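Local coordinates for protein Phi class glutathione transferase GSTF1 (Populus tremula x Populus tremuloides, PDB 4RI6) that probably conjugates glutathione to halogenated electrophiles, as a dimeric detoxifying transferase of the plant Phi class, at residues T14-T22 with F67-Y75. Sequence-based numbering, arbitrary orientation.
With GSH (glutathione), chain C.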
loop_
_atom_site.group_PDB
_atom_site.type_symbol
_atom_site.label_atom_id
_atom_site.label_comp_id
_atom_site.label_asym_id
_atom_site.label_seq_id
_atom_site.Cartn_x
_atom_site.Cartn_y
_atom_site.Cartn_z
ATOM N N THR A 14 8.827 5.264 11.849
ATOM C CA THR A 14 8.214 5.996 10.740
ATOM C C THR A 14 6.728 5.726 10.639
ATOM O O THR A 14 5.948 6.645 10.424
ATOM C CB THR A 14 8.874 5.639 9.413
ATOM O OG1 THR A 14 8.915 4.216 9.284
ATOM C CG2 THR A 14 10.285 6.186 9.357
ATOM N N ALA A 15 6.338 4.459 10.786
ATOM C CA ALA A 15 4.928 4.109 10.699
ATOM C C ALA A 15 4.119 4.673 11.868
ATOM O O ALA A 15 2.989 5.107 11.694
ATOM C CB ALA A 15 4.766 2.596 10.609
ATOM N N VAL A 16 4.682 4.663 13.068
ATOM C CA VAL A 16 4.026 5.349 14.187
ATOM C C VAL A 16 3.885 6.858 13.898
ATOM O O VAL A 16 2.850 7.460 14.152
ATOM C CB VAL A 16 4.811 5.151 15.521
ATOM C CG1 VAL A 16 4.192 5.991 16.653
ATOM C CG2 VAL A 16 4.856 3.659 15.912
ATOM N N SER A 17 4.943 7.462 13.377
ATOM C CA SER A 17 4.941 8.893 13.071
ATOM C C SER A 17 3.848 9.272 12.079
ATOM O O SER A 17 3.228 10.329 12.195
ATOM C CB SER A 17 6.312 9.327 12.523
ATOM O OG SER A 17 7.273 9.368 13.566
ATOM N N ARG A 18 3.620 8.408 11.103
ATOM C CA ARG A 18 2.549 8.600 10.140
ATOM C C ARG A 18 1.210 8.693 10.859
ATOM O O ARG A 18 0.402 9.574 10.585
ATOM C CB ARG A 18 2.543 7.460 9.121
ATOM C CG ARG A 18 1.432 7.550 8.096
ATOM C CD ARG A 18 1.463 6.397 7.077
ATOM N NE ARG A 18 2.664 6.538 6.281
ATOM C CZ ARG A 18 3.778 5.837 6.420
ATOM N NH1 ARG A 18 3.873 4.846 7.300
ATOM N NH2 ARG A 18 4.809 6.143 5.658
ATOM N N VAL A 19 0.980 7.796 11.805
ATOM C CA VAL A 19 -0.280 7.818 12.525
ATOM C C VAL A 19 -0.392 9.053 13.430
ATOM O O VAL A 19 -1.448 9.692 13.495
ATOM C CB VAL A 19 -0.462 6.517 13.343
ATOM C CG1 VAL A 19 -1.659 6.605 14.266
ATOM C CG2 VAL A 19 -0.617 5.340 12.412
ATOM N N LEU A 20 0.692 9.389 14.126
ATOM C CA LEU A 20 0.676 10.527 15.033
ATOM C C LEU A 20 0.379 11.813 14.299
ATOM O O LEU A 20 -0.401 12.640 14.770
ATOM C CB LEU A 20 2.008 10.656 15.779
ATOM C CG LEU A 20 2.348 9.535 16.755
ATOM C CD1 LEU A 20 3.691 9.784 17.403
ATOM C CD2 LEU A 20 1.288 9.429 17.837
ATOM N N ALA A 21 1.009 11.998 13.146
ATOM C CA ALA A 21 0.794 13.206 12.380
ATOM C C ALA A 21 -0.669 13.298 11.957
ATOM O O ALA A 21 -1.255 14.387 11.967
ATOM C CB ALA A 21 1.710 13.240 11.171
ATOM N N THR A 22 -1.255 12.159 11.589
ATOM C CA THR A 22 -2.656 12.122 11.199
ATOM C C THR A 22 -3.583 12.467 12.355
ATOM O O THR A 22 -4.493 13.276 12.196
ATOM C CB THR A 22 -3.009 10.738 10.623
ATOM O OG1 THR A 22 -2.170 10.498 9.487
ATOM C CG2 THR A 22 -4.484 10.660 10.215
ATOM N N PHE A 67 -4.321 -2.595 12.703
ATOM C CA PHE A 67 -2.909 -2.411 12.404
ATOM C C PHE A 67 -2.734 -1.948 10.947
ATOM O O PHE A 67 -3.706 -1.784 10.220
ATOM C CB PHE A 67 -2.106 -3.688 12.685
ATOM C CG PHE A 67 -2.574 -4.900 11.926
ATOM C CD1 PHE A 67 -2.050 -5.214 10.692
ATOM C CD2 PHE A 67 -3.516 -5.758 12.483
ATOM C CE1 PHE A 67 -2.473 -6.326 10.007
ATOM C CE2 PHE A 67 -3.925 -6.885 11.789
ATOM C CZ PHE A 67 -3.401 -7.154 10.544
ATOM N N GLU A 68 -1.473 -1.748 10.568
ATOM C CA GLU A 68 -1.016 -1.109 9.318
ATOM C C GLU A 68 -1.321 0.384 9.342
ATOM O O GLU A 68 -2.461 0.811 9.325
ATOM C CB GLU A 68 -1.599 -1.758 8.052
ATOM C CG GLU A 68 -0.802 -2.980 7.630
ATOM C CD GLU A 68 0.598 -2.646 7.145
ATOM O OE1 GLU A 68 0.903 -1.450 6.939
ATOM O OE2 GLU A 68 1.397 -3.586 6.953
ATOM N N SER A 69 -0.253 1.160 9.374
ATOM C CA SER A 69 -0.371 2.602 9.534
ATOM C C SER A 69 -1.332 3.282 8.569
ATOM O O SER A 69 -2.119 4.120 8.991
ATOM C CB SER A 69 1.016 3.263 9.440
ATOM O OG SER A 69 1.654 3.084 8.184
ATOM N N ARG A 70 -1.304 2.933 7.288
ATOM C CA ARG A 70 -2.155 3.633 6.344
ATOM C C ARG A 70 -3.627 3.249 6.526
ATOM O O ARG A 70 -4.496 4.074 6.292
ATOM C CB ARG A 70 -1.685 3.395 4.911
ATOM C CG ARG A 70 -0.334 4.008 4.636
ATOM C CD ARG A 70 0.281 3.516 3.346
ATOM N NE ARG A 70 1.688 3.940 3.218
ATOM C CZ ARG A 70 2.718 3.316 3.785
ATOM N NH1 ARG A 70 2.540 2.219 4.522
ATOM N NH2 ARG A 70 3.942 3.772 3.598
ATOM N N ALA A 71 -3.899 2.016 6.966
ATOM C CA ALA A 71 -5.267 1.589 7.281
ATOM C C ALA A 71 -5.780 2.313 8.516
ATOM O O ALA A 71 -6.906 2.803 8.558
ATOM C CB ALA A 71 -5.337 0.058 7.489
ATOM N N ILE A 72 -4.924 2.405 9.517
ATOM C CA ILE A 72 -5.262 3.159 10.717
ATOM C C ILE A 72 -5.608 4.611 10.351
ATOM O O ILE A 72 -6.584 5.174 10.844
ATOM C CB ILE A 72 -4.100 3.117 11.733
ATOM C CG1 ILE A 72 -3.921 1.681 12.243
ATOM C CG2 ILE A 72 -4.363 4.066 12.909
ATOM C CD1 ILE A 72 -2.663 1.440 13.015
ATOM N N CYS A 73 -4.821 5.206 9.462
ATOM C CA CYS A 73 -5.020 6.608 9.127
ATOM C C CYS A 73 -6.296 6.802 8.324
ATOM O O CYS A 73 -7.002 7.784 8.520
ATOM C CB CYS A 73 -3.817 7.150 8.362
ATOM S SG CYS A 73 -2.337 7.330 9.390
ATOM N N ARG A 74 -6.618 5.866 7.431
ATOM C CA ARG A 74 -7.862 5.999 6.695
ATOM C C ARG A 74 -9.058 5.898 7.643
ATOM O O ARG A 74 -10.042 6.602 7.487
ATOM C CB ARG A 74 -7.968 4.953 5.575
ATOM C CG ARG A 74 -7.299 5.422 4.303
ATOM C CD ARG A 74 -7.587 4.555 3.095
ATOM N NE ARG A 74 -6.905 3.296 3.202
ATOM C CZ ARG A 74 -5.706 3.017 2.692
ATOM N NH1 ARG A 74 -5.011 3.877 1.980
ATOM N NH2 ARG A 74 -5.203 1.829 2.883
ATOM N N TYR A 75 -8.974 5.018 8.627
ATOM C CA TYR A 75 -10.057 4.886 9.598
ATOM C C TYR A 75 -10.229 6.185 10.376
ATOM O O TYR A 75 -11.340 6.676 10.550
ATOM C CB TYR A 75 -9.785 3.731 10.556
ATOM C CG TYR A 75 -10.739 3.675 11.718
ATOM C CD1 TYR A 75 -12.065 3.299 11.525
ATOM C CD2 TYR A 75 -10.324 4.000 13.005
ATOM C CE1 TYR A 75 -12.935 3.236 12.559
ATOM C CE2 TYR A 75 -11.199 3.948 14.058
ATOM C CZ TYR A 75 -12.509 3.569 13.825
ATOM O OH TYR A 75 -13.407 3.493 14.859
HETATM N N1 GSH C . 3.521 -1.711 6.965
HETATM C CA1 GSH C . 3.524 -1.453 8.394
HETATM C C1 GSH C . 2.775 -0.202 8.807
HETATM O O11 GSH C . 2.784 0.709 8.003
HETATM O O12 GSH C . 2.153 -0.117 9.892
HETATM C CB1 GSH C . 4.998 -1.278 8.679
HETATM C CG1 GSH C . 5.248 -1.582 10.126
HETATM C CD1 GSH C . 6.727 -1.626 10.378
HETATM O OE1 GSH C . 7.525 -2.140 9.618
HETATM N N2 GSH C . 7.052 -1.076 11.526
HETATM C CA2 GSH C . 8.365 -0.987 12.088
HETATM C C2 GSH C . 8.476 -2.069 13.127
HETATM O O2 GSH C . 7.491 -2.346 13.772
HETATM C CB2 GSH C . 8.468 0.432 12.660
HETATM S SG2 GSH C . 9.044 1.632 11.439
HETATM N N3 GSH C . 9.674 -2.646 13.274
HETATM C CA3 GSH C . 9.949 -3.640 14.289
HETATM C C3 GSH C . 9.836 -5.048 13.767
HETATM O O31 GSH C . 9.454 -5.230 12.592
HETATM O O32 GSH C . 10.130 -5.983 14.536
#
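Arg18 of helix 14-22 stacks its guanidinium over that of Arg70 in helix 69-75, whose NH2 comes over one face near the rim, the planes 25° apart, and so illustrates how like charges can stack beside an anion. Arg18 leaves its helix with CG anti to the backbone N (chi1 178°), then bends at chi3, which turns the guanidinium back toward the glutathione end. There NH1 donates to Ser69 OG at 3.0 Å, a bent bond whose acceptor lies somewhat out of the guanidinium plane. Ser69 OG, tucked between its own N and carbonyl carbon (chi1 62°), donates in turn to O11 of the gamma-glutamyl alpha-carboxylate, while Ser69 N holds O12. Glu68, the N-cap residue, receives the ligand's amino group N1, closest at OE1. Outside the two helices, Asp106 forms a salt bridge with Arg70 NH2, and Ser168 OG accepts from Arg18 NE. With an alanine at Arg18, Ser69 OG is likely to lose its NH1 donor and Arg70 the flat partner over one face, leaving it held mainly by Asp106. Farther along the nearly parallel helices, Val19 makes the apolar part of the contact: its CG1 meets Ile72 CG2 at 3.9 Å, their side chains crossing at about a right angle, and its CG2 packs against Cys73 SG. Cys73 SG also lies 3.2 Å from Thr22 OG1. That hydroxyl donates back to Arg18 O, which also receives Thr22 N from the opposite face. In this thioredoxin-like domain, the Arg18–Ser69 relay would be expected to polarise the serine hydroxyl, and the buried positive pair to favour a carboxylate at the glutathione site.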